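Local coordinates for protein iron-containing superoxide dismutase B2 (Trypanosoma brucei, PDB 3ESF) that probably catalyses the dismutation of superoxide to hydrogen peroxide and oxygen at a bound iron(III) ion, as a member of the iron/manganese superoxide dismutase family, at residues Phe3-Leu8 / Asn75-Trp80; Gly93-Ala98 / Val186-Ala191; Gly104-Phe109 / Thr181-Val186; Trp127-Thr132 / Gly146-Glu151. The protein carries 1 engineered substitution. One frame throughout, in Å; residues are numbered along the deposited sequence.

Contact 1 (Phe3-Leu8 / Asn75-Trp80); sequences FSIPPL and NHNFYW. With FE (Fe (III) ion), chain E.
Leu8 and Trp80 make the apolar half of this contact, a CH-pi interaction. The methyl CD2 of Leu8 sits over the pyrrole part of the indole, 3.6 Å from the centroid of the Trp80 five-membered ring and only 13° off its normal; CD2 of Tyr79 lies over the rim of the opposite face. The edge of the indole is held separately, since Trp80 NE1 donates to His33.

Asn77 supplies the polar half, working through water. One water donates to Pro6 O (2.8 Å) and to Asn77 OD1 (2.7 Å), while a second accepts from Asn77 ND2 (3.1 Å) and donates to Ser4 O. Asn77 CG points away from its carbonyl carbon (chi1 -73°), which carries the amide out to Ile5 CG2 and to Pro6 CD, 3.5 Å from Asn77 OD1.

The same helix supplies a metal ligand: His76 NE2 binds iron at 2.2 Å, alongside His28, Asp161, His165 and a water.

The N-terminal segment Phe3-Leu8 thus runs past helix 64-81, with Ile5 also packing on Tyr29, His33 and Val37 of helix 22-45, the other arm of the alpha-hairpin, while Phe78 and Tyr79 of helix 64-81 touch strand 154-161.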
loop_
_atom_site.group_PDB
_atom_site.type_symbol
_atom_site.label_atom_id
_atom_site.label_comp_id
_atom_site.label_asym_id
_atom_site.label_seq_id
_atom_site.Cartn_x
_atom_site.Cartn_y
_atom_site.Cartn_z
ATOM N N PHE A 3 -4.637 -0.755 -25.517
ATOM C CA PHE A 3 -3.420 -0.874 -24.746
ATOM C C PHE A 3 -3.116 -2.341 -24.488
ATOM O O PHE A 3 -4.011 -3.160 -24.333
ATOM C CB PHE A 3 -3.526 -0.087 -23.438
ATOM C CG PHE A 3 -3.671 1.397 -23.640
ATOM C CD1 PHE A 3 -2.547 2.192 -23.827
ATOM C CD2 PHE A 3 -4.930 1.994 -23.660
ATOM C CE1 PHE A 3 -2.673 3.572 -24.044
ATOM C CE2 PHE A 3 -5.079 3.373 -23.870
ATOM C CZ PHE A 3 -3.936 4.161 -24.079
ATOM N N SER A 4 -1.833 -2.665 -24.487
ATOM C CA SER A 4 -1.364 -3.999 -24.100
ATOM C C SER A 4 -0.056 -3.868 -23.334
ATOM O O SER A 4 0.515 -2.771 -23.239
ATOM C CB SER A 4 -1.216 -4.905 -25.312
ATOM O OG SER A 4 -0.203 -4.430 -26.170
ATOM N N ILE A 5 0.383 -4.972 -22.737
ATOM C CA ILE A 5 1.685 -5.011 -22.078
ATOM C C ILE A 5 2.493 -6.156 -22.673
ATOM O O ILE A 5 1.905 -7.131 -23.147
ATOM C CB ILE A 5 1.597 -5.151 -20.530
ATOM C CG1 ILE A 5 0.744 -6.375 -20.099
ATOM C CG2 ILE A 5 1.144 -3.815 -19.910
ATOM C CD1 ILE A 5 0.690 -6.663 -18.552
ATOM N N PRO A 6 3.832 -6.025 -22.660
ATOM C CA PRO A 6 4.688 -7.122 -23.126
ATOM C C PRO A 6 4.564 -8.322 -22.184
ATOM O O PRO A 6 4.270 -8.143 -20.976
ATOM C CB PRO A 6 6.121 -6.540 -23.051
ATOM C CG PRO A 6 5.989 -5.079 -22.770
ATOM C CD PRO A 6 4.595 -4.847 -22.189
ATOM N N PRO A 7 4.809 -9.535 -22.702
ATOM C CA PRO A 7 4.807 -10.696 -21.820
ATOM C C PRO A 7 5.937 -10.546 -20.800
ATOM O O PRO A 7 6.833 -9.688 -20.980
ATOM C CB PRO A 7 5.063 -11.874 -22.793
ATOM C CG PRO A 7 5.755 -11.259 -23.975
ATOM C CD PRO A 7 5.117 -9.900 -24.102
ATOM N N LEU A 8 5.889 -11.326 -19.724
ATOM C CA LEU A 8 7.005 -11.403 -18.786
ATOM C C LEU A 8 8.274 -11.755 -19.583
ATOM O O LEU A 8 8.214 -12.578 -20.483
ATOM C CB LEU A 8 6.725 -12.464 -17.719
ATOM C CG LEU A 8 5.621 -12.146 -16.707
ATOM C CD1 LEU A 8 5.098 -13.420 -16.089
ATOM C CD2 LEU A 8 6.125 -11.198 -15.617
ATOM N N ASN A 75 5.516 1.344 -14.820
ATOM C CA ASN A 75 6.306 0.962 -13.646
ATOM C C ASN A 75 6.478 -0.555 -13.581
ATOM O O ASN A 75 7.555 -1.025 -13.302
ATOM C CB ASN A 75 5.678 1.461 -12.332
ATOM C CG ASN A 75 5.756 2.966 -12.168
ATOM O OD1 ASN A 75 6.468 3.670 -12.899
ATOM N ND2 ASN A 75 5.023 3.472 -11.208
ATOM N N HIS A 76 5.401 -1.308 -13.806
ATOM C CA HIS A 76 5.466 -2.774 -13.785
ATOM C C HIS A 76 6.257 -3.349 -14.933
ATOM O O HIS A 76 6.974 -4.322 -14.766
ATOM C CB HIS A 76 4.061 -3.374 -13.767
ATOM C CG HIS A 76 3.397 -3.253 -12.437
ATOM N ND1 HIS A 76 2.789 -2.090 -12.015
ATOM C CD2 HIS A 76 3.331 -4.116 -11.399
ATOM C CE1 HIS A 76 2.355 -2.255 -10.780
ATOM N NE2 HIS A 76 2.694 -3.467 -10.375
ATOM N N ASN A 77 6.094 -2.773 -16.126
ATOM C CA ASN A 77 6.912 -3.171 -17.273
ATOM C C ASN A 77 8.396 -3.031 -16.918
ATOM O O ASN A 77 9.205 -3.950 -17.144
ATOM C CB ASN A 77 6.604 -2.317 -18.521
ATOM C CG ASN A 77 5.246 -2.652 -19.167
ATOM O OD1 ASN A 77 4.635 -3.678 -18.875
ATOM N ND2 ASN A 77 4.811 -1.796 -20.092
ATOM N N PHE A 78 8.732 -1.875 -16.363
ATOM C CA PHE A 78 10.113 -1.554 -16.026
ATOM C C PHE A 78 10.634 -2.473 -14.903
ATOM O O PHE A 78 11.785 -2.927 -14.930
ATOM C CB PHE A 78 10.208 -0.071 -15.616
ATOM C CG PHE A 78 11.568 0.514 -15.823
ATOM C CD1 PHE A 78 12.005 0.862 -17.106
ATOM C CD2 PHE A 78 12.424 0.701 -14.754
ATOM C CE1 PHE A 78 13.280 1.398 -17.305
ATOM C CE2 PHE A 78 13.694 1.250 -14.943
ATOM C CZ PHE A 78 14.118 1.593 -16.216
ATOM N N TYR A 79 9.772 -2.732 -13.925
ATOM C CA TYR A 79 10.046 -3.694 -12.841
ATOM C C TYR A 79 10.429 -5.113 -13.318
ATOM O O TYR A 79 11.415 -5.658 -12.848
ATOM C CB TYR A 79 8.804 -3.773 -11.948
ATOM C CG TYR A 79 8.849 -4.791 -10.821
ATOM C CD1 TYR A 79 9.881 -4.772 -9.869
ATOM C CD2 TYR A 79 7.839 -5.761 -10.698
ATOM C CE1 TYR A 79 9.894 -5.678 -8.806
ATOM C CE2 TYR A 79 7.847 -6.673 -9.674
ATOM C CZ TYR A 79 8.863 -6.629 -8.711
ATOM O OH TYR A 79 8.853 -7.540 -7.670
ATOM N N TRP A 80 9.625 -5.719 -14.195
ATOM C CA TRP A 80 9.934 -7.053 -14.715
ATOM C C TRP A 80 11.262 -7.054 -15.456
ATOM O O TRP A 80 12.036 -7.994 -15.311
ATOM C CB TRP A 80 8.835 -7.637 -15.631
ATOM C CG TRP A 80 7.472 -7.711 -15.030
ATOM C CD1 TRP A 80 6.323 -7.189 -15.552
ATOM C CD2 TRP A 80 7.099 -8.342 -13.790
ATOM N NE1 TRP A 80 5.268 -7.431 -14.711
ATOM C CE2 TRP A 80 5.706 -8.135 -13.625
ATOM C CE3 TRP A 80 7.806 -9.052 -12.800
ATOM C CZ2 TRP A 80 4.995 -8.626 -12.522
ATOM C CZ3 TRP A 80 7.103 -9.538 -11.695
ATOM C CH2 TRP A 80 5.708 -9.322 -11.566
HETATM FE FE FE E . 2.866 -4.144 -8.334
HETATM O O HOH W 1 2.721 -1.119 -22.266
HETATM O O HOH W 2 5.253 -6.306 -19.099
HETATM O O HOH W 3 2.645 -2.103 -7.734
#

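Contact 2 (Gly93-Ala98 / Val186-Ala191); sequences GKLAEA and VNWDHA
Leu95 meets Ala191 and Trp188 where two helices of the C-terminal alpha/beta domain of the iron/manganese superoxide dismutases pack together, helix 93-103 against the start of helix 188-196. The contact is small and buried, and a single leucine carries its first side.

Asn187 caps the helix that presents Trp188 and Ala191: its OD1 accepts two weak bonds, from Asp189 N and from His190 N. Trp188 is held from other directions as well. Val186 CG2 lies over the rim of one face, Leu158 of strand 154-161 also touches the side chain, and the ring nitrogen NE1 donates to Gly89 O.

From the backbone of Leu95, CB points toward the other helix. CG stands opposite the backbone N (chi1 -172°), which extends the side chain toward helix 188-196. Leu95 also packs on Phe195, one turn further along that helix. At the fork, the branch CD2 does the touching. This methyl approaches CE3 on the benzo part of the Trp188 indole at 3.9 Å, obliquely. It rests on backbone as well as side chain of the alanine, for Leu95 CD2 is 3.9 Å from Ala191 C and 3.6 Å from the methyl CB of Ala191.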
loop_
_atom_site.group_PDB
_atom_site.type_symbol
_atom_site.label_atom_id
_atom_site.label_comp_id
_atom_site.label_asym_id
_atom_site.label_seq_id
_atom_site.Cartn_x
_atom_site.Cartn_y
_atom_site.Cartn_z
ATOM N N GLY A 93 31.677 -2.517 -16.264
ATOM C CA GLY A 93 31.774 -1.503 -17.311
ATOM C C GLY A 93 31.291 -0.122 -16.901
ATOM O O GLY A 93 31.570 0.348 -15.784
ATOM N N LYS A 94 30.560 0.505 -17.824
ATOM C CA LYS A 94 30.149 1.915 -17.736
ATOM C C LYS A 94 29.281 2.221 -16.547
ATOM O O LYS A 94 29.481 3.235 -15.867
ATOM C CB LYS A 94 29.397 2.298 -19.004
ATOM C CG LYS A 94 30.289 2.405 -20.203
ATOM C CD LYS A 94 29.534 2.039 -21.466
ATOM C CE LYS A 94 30.430 2.148 -22.679
ATOM N NZ LYS A 94 30.594 3.571 -23.076
ATOM N N LEU A 95 28.291 1.365 -16.318
ATOM C CA LEU A 95 27.404 1.534 -15.205
ATOM C C LEU A 95 28.092 1.407 -13.836
ATOM O O LEU A 95 27.784 2.163 -12.915
ATOM C CB LEU A 95 26.216 0.557 -15.313
ATOM C CG LEU A 95 25.144 0.820 -14.276
ATOM C CD1 LEU A 95 24.606 2.247 -14.434
ATOM C CD2 LEU A 95 24.033 -0.237 -14.352
ATOM N N ALA A 96 29.020 0.457 -13.716
ATOM C CA ALA A 96 29.710 0.191 -12.458
ATOM C C ALA A 96 30.572 1.380 -12.080
ATOM O O ALA A 96 30.630 1.763 -10.912
ATOM C CB ALA A 96 30.561 -1.070 -12.570
ATOM N N GLU A 97 31.227 1.965 -13.078
ATOM C CA GLU A 97 32.023 3.159 -12.886
ATOM C C GLU A 97 31.153 4.362 -12.509
ATOM O O GLU A 97 31.521 5.148 -11.635
ATOM C CB GLU A 97 32.824 3.452 -14.153
ATOM C CG GLU A 97 34.220 3.968 -13.898
ATOM C CD GLU A 97 34.989 3.113 -12.896
ATOM O OE1 GLU A 97 35.213 3.602 -11.769
ATOM O OE2 GLU A 97 35.350 1.954 -13.227
ATOM N N ALA A 98 30.005 4.491 -13.170
ATOM C CA ALA A 98 29.083 5.590 -12.912
ATOM C C ALA A 98 28.503 5.503 -11.486
ATOM O O ALA A 98 28.312 6.521 -10.837
ATOM C CB ALA A 98 27.992 5.606 -13.946
ATOM N N VAL A 186 18.413 -8.683 -9.569
ATOM C CA VAL A 186 18.604 -7.387 -10.232
ATOM C C VAL A 186 19.323 -7.564 -11.600
ATOM O O VAL A 186 20.373 -8.208 -11.696
ATOM C CB VAL A 186 19.306 -6.336 -9.311
ATOM C CG1 VAL A 186 20.714 -6.801 -8.898
ATOM C CG2 VAL A 186 19.352 -4.961 -9.980
ATOM N N ASN A 187 18.717 -7.001 -12.640
ATOM C CA ASN A 187 19.168 -7.172 -14.020
ATOM C C ASN A 187 20.068 -6.010 -14.464
ATOM O O ASN A 187 19.565 -4.964 -14.890
ATOM C CB ASN A 187 17.938 -7.322 -14.940
ATOM C CG ASN A 187 18.295 -7.682 -16.369
ATOM O OD1 ASN A 187 19.446 -7.879 -16.690
ATOM N ND2 ASN A 187 17.294 -7.768 -17.231
ATOM N N TRP A 188 21.390 -6.214 -14.368
ATOM C CA TRP A 188 22.384 -5.204 -14.759
ATOM C C TRP A 188 22.501 -4.997 -16.280
ATOM O O TRP A 188 22.957 -3.934 -16.728
ATOM C CB TRP A 188 23.763 -5.494 -14.132
ATOM C CG TRP A 188 23.729 -5.525 -12.628
ATOM C CD1 TRP A 188 23.992 -6.594 -11.830
ATOM C CD2 TRP A 188 23.370 -4.446 -11.739
ATOM N NE1 TRP A 188 23.834 -6.248 -10.506
ATOM C CE2 TRP A 188 23.467 -4.934 -10.427
ATOM C CE3 TRP A 188 22.981 -3.117 -11.932
ATOM C CZ2 TRP A 188 23.188 -4.137 -9.307
ATOM C CZ3 TRP A 188 22.724 -2.320 -10.814
ATOM C CH2 TRP A 188 22.815 -2.835 -9.528
ATOM N N ASP A 189 22.130 -6.014 -17.064
ATOM C CA ASP A 189 22.041 -5.892 -18.540
ATOM C C ASP A 189 21.043 -4.793 -18.935
ATOM O O ASP A 189 21.372 -3.915 -19.735
ATOM C CB ASP A 189 21.628 -7.222 -19.214
ATOM C CG ASP A 189 22.520 -8.409 -18.833
ATOM O OD1 ASP A 189 23.438 -8.251 -17.977
ATOM O OD2 ASP A 189 22.304 -9.517 -19.416
ATOM N N HIS A 190 19.841 -4.867 -18.368
ATOM C CA HIS A 190 18.780 -3.871 -18.557
ATOM C C HIS A 190 19.191 -2.498 -18.029
ATOM O O HIS A 190 18.994 -1.497 -18.706
ATOM C CB HIS A 190 17.486 -4.332 -17.880
ATOM C CG HIS A 190 16.396 -3.300 -17.901
ATOM N ND1 HIS A 190 16.063 -2.537 -16.802
ATOM C CD2 HIS A 190 15.579 -2.899 -18.901
ATOM C CE1 HIS A 190 15.081 -1.714 -17.125
ATOM N NE2 HIS A 190 14.771 -1.915 -18.396
ATOM N N ALA A 191 19.762 -2.470 -16.830
ATOM C CA ALA A 191 20.209 -1.230 -16.208
ATOM C C ALA A 191 21.281 -0.518 -17.060
ATOM O O ALA A 191 21.201 0.693 -17.283
ATOM C CB ALA A 191 20.718 -1.507 -14.793
#

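Contact 3 (Gly104-Phe109 / Thr181-Val186); sequences GSFAKF and TFWNVV
Phe109 and Trp183 stand with their ring planes at 89°, nearly perpendicular, at a helix-helix junction of the alpha/beta C-terminal domain of the iron/manganese superoxide dismutases. Helix 106-119 supplies the phenylalanine and helix 175-185 the tryptophan.

The two rings are displaced as well as turned, their centroids (Phe109 ring and Trp183 six-membered ring) lying 5.7 Å apart. Relative to the indole, Phe109 comes in at the rim: CE2 of Phe109 is 3.7 Å from CH2 of Trp183, and Phe109 CZ lies in the indole plane beyond that same corner. Relative to the Phe109 ring, the approach is oblique. A chi1 of -70° turns Trp183 CG away from the carbonyl carbon, bringing the benzo end of the indole across. Phe106, one turn earlier than Phe109, adds a looser touch, its CZ 4.5 Å from Trp183 CZ3.

Other residues of helix 106-119 meet the rest of the indole. Trp183 NE1 donates to Thr114, Lys110 makes a cation-pi contact with the ring and Phe113 meets it too, so the helix engages Trp183 over more than two turns.

At the start of that helix Ser105 is the N-cap, its OG accepting from Lys108 N at 2.9 Å with an N-H...O angle of 160°.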
loop_
_atom_site.group_PDB
_atom_site.type_symbol
_atom_site.label_atom_id
_atom_site.label_comp_id
_atom_site.label_asym_id
_atom_site.label_seq_id
_atom_site.Cartn_x
_atom_site.Cartn_y
_atom_site.Cartn_z
ATOM N N GLY A 104 30.152 6.715 -4.494
ATOM C CA GLY A 104 31.433 6.446 -3.817
ATOM C C GLY A 104 31.813 4.985 -3.950
ATOM O O GLY A 104 32.984 4.670 -4.057
ATOM N N SER A 105 30.814 4.095 -3.957
ATOM C CA SER A 105 31.054 2.652 -4.070
ATOM C C SER A 105 29.750 1.948 -4.401
ATOM O O SER A 105 28.680 2.524 -4.221
ATOM C CB SER A 105 31.599 2.099 -2.739
ATOM O OG SER A 105 30.546 2.053 -1.777
ATOM N N PHE A 106 29.835 0.699 -4.867
ATOM C CA PHE A 106 28.642 -0.127 -5.048
ATOM C C PHE A 106 27.952 -0.394 -3.717
ATOM O O PHE A 106 26.728 -0.332 -3.629
ATOM C CB PHE A 106 28.939 -1.470 -5.736
ATOM C CG PHE A 106 27.692 -2.303 -5.960
ATOM C CD1 PHE A 106 26.853 -2.049 -7.045
ATOM C CD2 PHE A 106 27.337 -3.309 -5.056
ATOM C CE1 PHE A 106 25.674 -2.780 -7.217
ATOM C CE2 PHE A 106 26.184 -4.051 -5.231
ATOM C CZ PHE A 106 25.348 -3.787 -6.313
ATOM N N ALA A 107 28.742 -0.711 -2.684
ATOM C CA ALA A 107 28.208 -0.975 -1.351
ATOM C C ALA A 107 27.362 0.185 -0.860
ATOM O O ALA A 107 26.296 -0.040 -0.281
ATOM C CB ALA A 107 29.334 -1.260 -0.344
ATOM N N LYS A 108 27.839 1.416 -1.055
ATOM C CA LYS A 108 27.069 2.588 -0.604
ATOM C C LYS A 108 25.745 2.743 -1.351
ATOM O O LYS A 108 24.713 3.036 -0.730
ATOM C CB LYS A 108 27.848 3.902 -0.657
ATOM C CG LYS A 108 27.247 4.943 0.289
ATOM C CD LYS A 108 27.582 4.504 1.729
ATOM C CE LYS A 108 27.149 5.489 2.784
ATOM N NZ LYS A 108 27.407 4.946 4.161
ATOM N N PHE A 109 25.786 2.568 -2.672
ATOM C CA PHE A 109 24.547 2.568 -3.481
ATOM C C PHE A 109 23.573 1.493 -2.979
ATOM O O PHE A 109 22.357 1.747 -2.816
ATOM C CB PHE A 109 24.842 2.362 -4.995
ATOM C CG PHE A 109 23.706 1.706 -5.736
ATOM C CD1 PHE A 109 22.519 2.418 -5.990
ATOM C CD2 PHE A 109 23.793 0.361 -6.126
ATOM C CE1 PHE A 109 21.419 1.804 -6.655
ATOM C CE2 PHE A 109 22.711 -0.269 -6.762
ATOM C CZ PHE A 109 21.521 0.452 -7.034
ATOM N N THR A 181 16.170 -10.691 -1.801
ATOM C CA THR A 181 15.876 -11.415 -3.040
ATOM C C THR A 181 15.978 -10.535 -4.308
ATOM O O THR A 181 16.545 -10.976 -5.305
ATOM C CB THR A 181 14.516 -12.132 -2.920
ATOM O OG1 THR A 181 14.681 -13.215 -1.992
ATOM C CG2 THR A 181 14.018 -12.630 -4.281
ATOM N N PHE A 182 15.493 -9.289 -4.246
ATOM C CA PHE A 182 15.668 -8.348 -5.367
ATOM C C PHE A 182 17.138 -8.189 -5.783
ATOM O O PHE A 182 17.463 -8.156 -6.974
ATOM C CB PHE A 182 15.034 -6.965 -5.080
ATOM C CG PHE A 182 15.181 -5.992 -6.235
ATOM C CD1 PHE A 182 14.329 -6.078 -7.339
ATOM C CD2 PHE A 182 16.194 -5.010 -6.220
ATOM C CE1 PHE A 182 14.477 -5.216 -8.430
ATOM C CE2 PHE A 182 16.355 -4.145 -7.291
ATOM C CZ PHE A 182 15.509 -4.246 -8.408
ATOM N N TRP A 183 18.025 -8.104 -4.798
ATOM C CA TRP A 183 19.481 -8.059 -5.075
ATOM C C TRP A 183 20.046 -9.311 -5.748
ATOM O O TRP A 183 21.105 -9.264 -6.401
ATOM C CB TRP A 183 20.233 -7.772 -3.792
ATOM C CG TRP A 183 20.030 -6.380 -3.283
ATOM C CD1 TRP A 183 19.562 -6.023 -2.056
ATOM C CD2 TRP A 183 20.304 -5.162 -3.985
ATOM N NE1 TRP A 183 19.518 -4.654 -1.944
ATOM C CE2 TRP A 183 19.963 -4.097 -3.118
ATOM C CE3 TRP A 183 20.805 -4.865 -5.269
ATOM C CZ2 TRP A 183 20.118 -2.742 -3.479
ATOM C CZ3 TRP A 183 20.948 -3.518 -5.638
ATOM C CH2 TRP A 183 20.600 -2.469 -4.732
ATOM N N ASN A 184 19.342 -10.433 -5.602
ATOM C CA ASN A 184 19.760 -11.673 -6.281
ATOM C C ASN A 184 19.234 -11.794 -7.703
ATOM O O ASN A 184 19.665 -12.666 -8.432
ATOM C CB ASN A 184 19.363 -12.917 -5.465
ATOM C CG ASN A 184 20.193 -13.082 -4.198
ATOM O OD1 ASN A 184 21.410 -12.808 -4.181
ATOM N ND2 ASN A 184 19.549 -13.551 -3.132
ATOM N N VAL A 185 18.285 -10.937 -8.085
ATOM C CA VAL A 185 17.673 -11.006 -9.433
ATOM C C VAL A 185 17.881 -9.712 -10.226
ATOM O O VAL A 185 17.572 -9.651 -11.414
ATOM C CB VAL A 185 16.148 -11.377 -9.406
ATOM C CG1 VAL A 185 15.951 -12.793 -8.840
ATOM C CG2 VAL A 185 15.307 -10.327 -8.619
ATOM N N VAL A 186 18.413 -8.683 -9.569
ATOM C CA VAL A 186 18.604 -7.387 -10.232
ATOM C C VAL A 186 19.323 -7.564 -11.600
ATOM O O VAL A 186 20.373 -8.208 -11.696
ATOM C CB VAL A 186 19.306 -6.336 -9.311
ATOM C CG1 VAL A 186 20.714 -6.801 -8.898
ATOM C CG2 VAL A 186 19.352 -4.961 -9.980
#

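Contact 4 (Trp127-Thr132 / Gly146-Glu151); sequences WLVQDT and GCPLTE
Pro148 sets the CD-CG edge of its ring on one face of the Trp127 indole, and nearly all the close packing of this contact is in that one meeting. The two side chains come from opposite directions. CD of Pro148 is 3.3 Å from CZ2 of Trp127. Its CH-pi contact with the six-membered ring of Trp127 measures 3.5 Å to the centroid, over the face but shifted toward the rim. Pro148 CG follows over the same benzo ring, 3.9 Å from Trp127 CD2. The torsion chi1 of -58° places Trp127 CG on the side of the backbone N and swings the ring out from the strand to meet the loop.

The strand here is 124-131, the central one of the three-stranded antiparallel sheet in the C-terminal domain of the iron/manganese superoxide dismutases. Gly146-Glu151 belongs to the connection between the two outer strands, 137-143 and 154-161, and Pro148 begins a short 3-10 turn in it. Thr142 accepts from Trp127 NE1 and also bonds to Gly146 O, so one threonine joins the indole edge to the loop.

Away from the indole the fit slackens. Val129, two residues along on the same side of the strand, reaches Pro148 through a single methyl, its CG1 lying 4.0 Å from Pro148 CB. Gly146 O stands near the plane of the Trp127 ring, at its edge, no closer than 4.4 Å to CZ2. Beyond these the segments part, and the loop turns to helix 55-61 and solvent: Leu149 packs on Glu56 and Ile59, whereas the exposed Thr150 closes the turn by donating its backbone N to Cys147 O at 3.1 Å.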
loop_
_atom_site.group_PDB
_atom_site.type_symbol
_atom_site.label_atom_id
_atom_site.label_comp_id
_atom_site.label_asym_id
_atom_site.label_seq_id
_atom_site.Cartn_x
_atom_site.Cartn_y
_atom_site.Cartn_z
ATOM N N TRP A 127 13.703 3.452 -6.901
ATOM C CA TRP A 127 14.326 3.572 -8.206
ATOM C C TRP A 127 15.816 3.877 -8.106
ATOM O O TRP A 127 16.275 4.532 -7.169
ATOM C CB TRP A 127 13.715 4.716 -9.026
ATOM C CG TRP A 127 12.240 4.644 -9.283
ATOM C CD1 TRP A 127 11.234 5.071 -8.432
ATOM C CD2 TRP A 127 11.585 4.164 -10.461
ATOM N NE1 TRP A 127 10.034 4.889 -9.012
ATOM C CE2 TRP A 127 10.194 4.319 -10.246
ATOM C CE3 TRP A 127 12.032 3.654 -11.694
ATOM C CZ2 TRP A 127 9.246 3.960 -11.196
ATOM C CZ3 TRP A 127 11.085 3.275 -12.649
ATOM C CH2 TRP A 127 9.705 3.430 -12.399
ATOM N N LEU A 128 16.548 3.417 -9.115
ATOM C CA LEU A 128 17.797 4.042 -9.494
ATOM C C LEU A 128 17.433 4.887 -10.721
ATOM O O LEU A 128 16.804 4.380 -11.644
ATOM C CB LEU A 128 18.876 2.974 -9.813
ATOM C CG LEU A 128 20.259 3.417 -10.344
ATOM C CD1 LEU A 128 20.938 4.445 -9.427
ATOM C CD2 LEU A 128 21.176 2.205 -10.529
ATOM N N VAL A 129 17.782 6.173 -10.700
ATOM C CA VAL A 129 17.554 7.059 -11.835
ATOM C C VAL A 129 18.811 7.842 -12.153
ATOM O O VAL A 129 19.707 7.982 -11.317
ATOM C CB VAL A 129 16.358 8.088 -11.632
ATOM C CG1 VAL A 129 15.047 7.398 -11.308
ATOM C CG2 VAL A 129 16.725 9.173 -10.599
ATOM N N GLN A 130 18.876 8.348 -13.378
ATOM C CA GLN A 130 19.937 9.265 -13.753
ATOM C C GLN A 130 19.336 10.640 -14.003
ATOM O O GLN A 130 18.330 10.771 -14.709
ATOM C CB GLN A 130 20.650 8.774 -15.007
ATOM C CG GLN A 130 21.897 9.628 -15.369
ATOM C CD GLN A 130 22.496 9.265 -16.709
ATOM O OE1 GLN A 130 21.812 8.724 -17.579
ATOM N NE2 GLN A 130 23.775 9.578 -16.891
ATOM N N ASP A 131 19.951 11.658 -13.408
ATOM C CA ASP A 131 19.762 13.044 -13.836
ATOM C C ASP A 131 20.407 13.289 -15.234
ATOM O O ASP A 131 21.623 13.186 -15.418
ATOM C CB ASP A 131 20.359 14.001 -12.789
ATOM C CG ASP A 131 20.030 15.461 -13.072
ATOM O OD1 ASP A 131 20.264 15.927 -14.202
ATOM O OD2 ASP A 131 19.537 16.152 -12.160
ATOM N N THR A 132 19.585 13.612 -16.221
ATOM C CA THR A 132 20.039 13.707 -17.592
ATOM C C THR A 132 20.809 15.012 -17.888
ATOM O O THR A 132 21.457 15.121 -18.914
ATOM C CB THR A 132 18.873 13.454 -18.602
ATOM O OG1 THR A 132 17.917 14.514 -18.540
ATOM C CG2 THR A 132 18.172 12.143 -18.263
ATOM N N GLY A 146 3.372 6.977 -8.536
ATOM C CA GLY A 146 4.343 8.002 -8.967
ATOM C C GLY A 146 5.382 7.415 -9.904
ATOM O O GLY A 146 5.803 6.273 -9.753
ATOM N N CYS A 147 5.813 8.212 -10.869
ATOM C CA CYS A 147 6.718 7.743 -11.905
ATOM C C CYS A 147 7.745 8.846 -12.192
ATOM O O CYS A 147 7.359 10.009 -12.404
ATOM C CB CYS A 147 5.930 7.373 -13.180
ATOM S SG CYS A 147 6.909 6.689 -14.541
ATOM N N PRO A 148 9.049 8.488 -12.235
ATOM C CA PRO A 148 10.106 9.503 -12.476
ATOM C C PRO A 148 9.965 10.262 -13.813
ATOM O O PRO A 148 10.563 11.324 -13.967
ATOM C CB PRO A 148 11.414 8.692 -12.414
ATOM C CG PRO A 148 11.005 7.283 -12.669
ATOM C CD PRO A 148 9.618 7.140 -12.079
ATOM N N LEU A 149 9.189 9.710 -14.753
ATOM C CA LEU A 149 8.927 10.376 -16.051
ATOM C C LEU A 149 8.196 11.717 -15.941
ATOM O O LEU A 149 8.259 12.518 -16.868
ATOM C CB LEU A 149 8.166 9.470 -17.038
ATOM C CG LEU A 149 8.726 8.122 -17.469
ATOM C CD1 LEU A 149 7.888 7.592 -18.646
ATOM C CD2 LEU A 149 10.204 8.216 -17.796
ATOM N N THR A 150 7.538 11.965 -14.813
ATOM C CA THR A 150 6.853 13.264 -14.577
ATOM C C THR A 150 7.844 14.371 -14.170
ATOM O O THR A 150 7.482 15.546 -14.104
ATOM C CB THR A 150 5.728 13.154 -13.510
ATOM O OG1 THR A 150 6.287 12.769 -12.251
ATOM C CG2 THR A 150 4.641 12.126 -13.951
ATOM N N GLU A 151 9.076 13.968 -13.847
ATOM C CA GLU A 151 10.166 14.904 -13.533
ATOM C C GLU A 151 10.944 15.088 -14.837
ATOM O O GLU A 151 11.323 14.095 -15.471
ATOM C CB GLU A 151 11.079 14.339 -12.443
ATOM C CG GLU A 151 10.380 13.632 -11.251
ATOM C CD GLU A 151 9.844 14.590 -10.185
ATOM O OE1 GLU A 151 10.192 15.803 -10.232
ATOM O OE2 GLU A 151 9.066 14.120 -9.304
#

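Contacts 2, 3 and 4 are buried and rest on apolar and aromatic packing, whereas contact 1 is only partly buried and adds bridging water to its CH-pi half; it alone includes an iron ligand. Contacts 2 and 3 lie side by side, with centres about 11 Å apart: they share Val186, and Trp188 of the one packs on Phe106 and Phe109 of the other. Contact 4 brings in the sheet, and Leu128 of its strand touches Phe109 of contact 3. Helix 64-81 packs on the C-terminal range: its Asn75 and Phe78 meet Trp127 of contact 4, and Phe78 also meets His190 of contact 2.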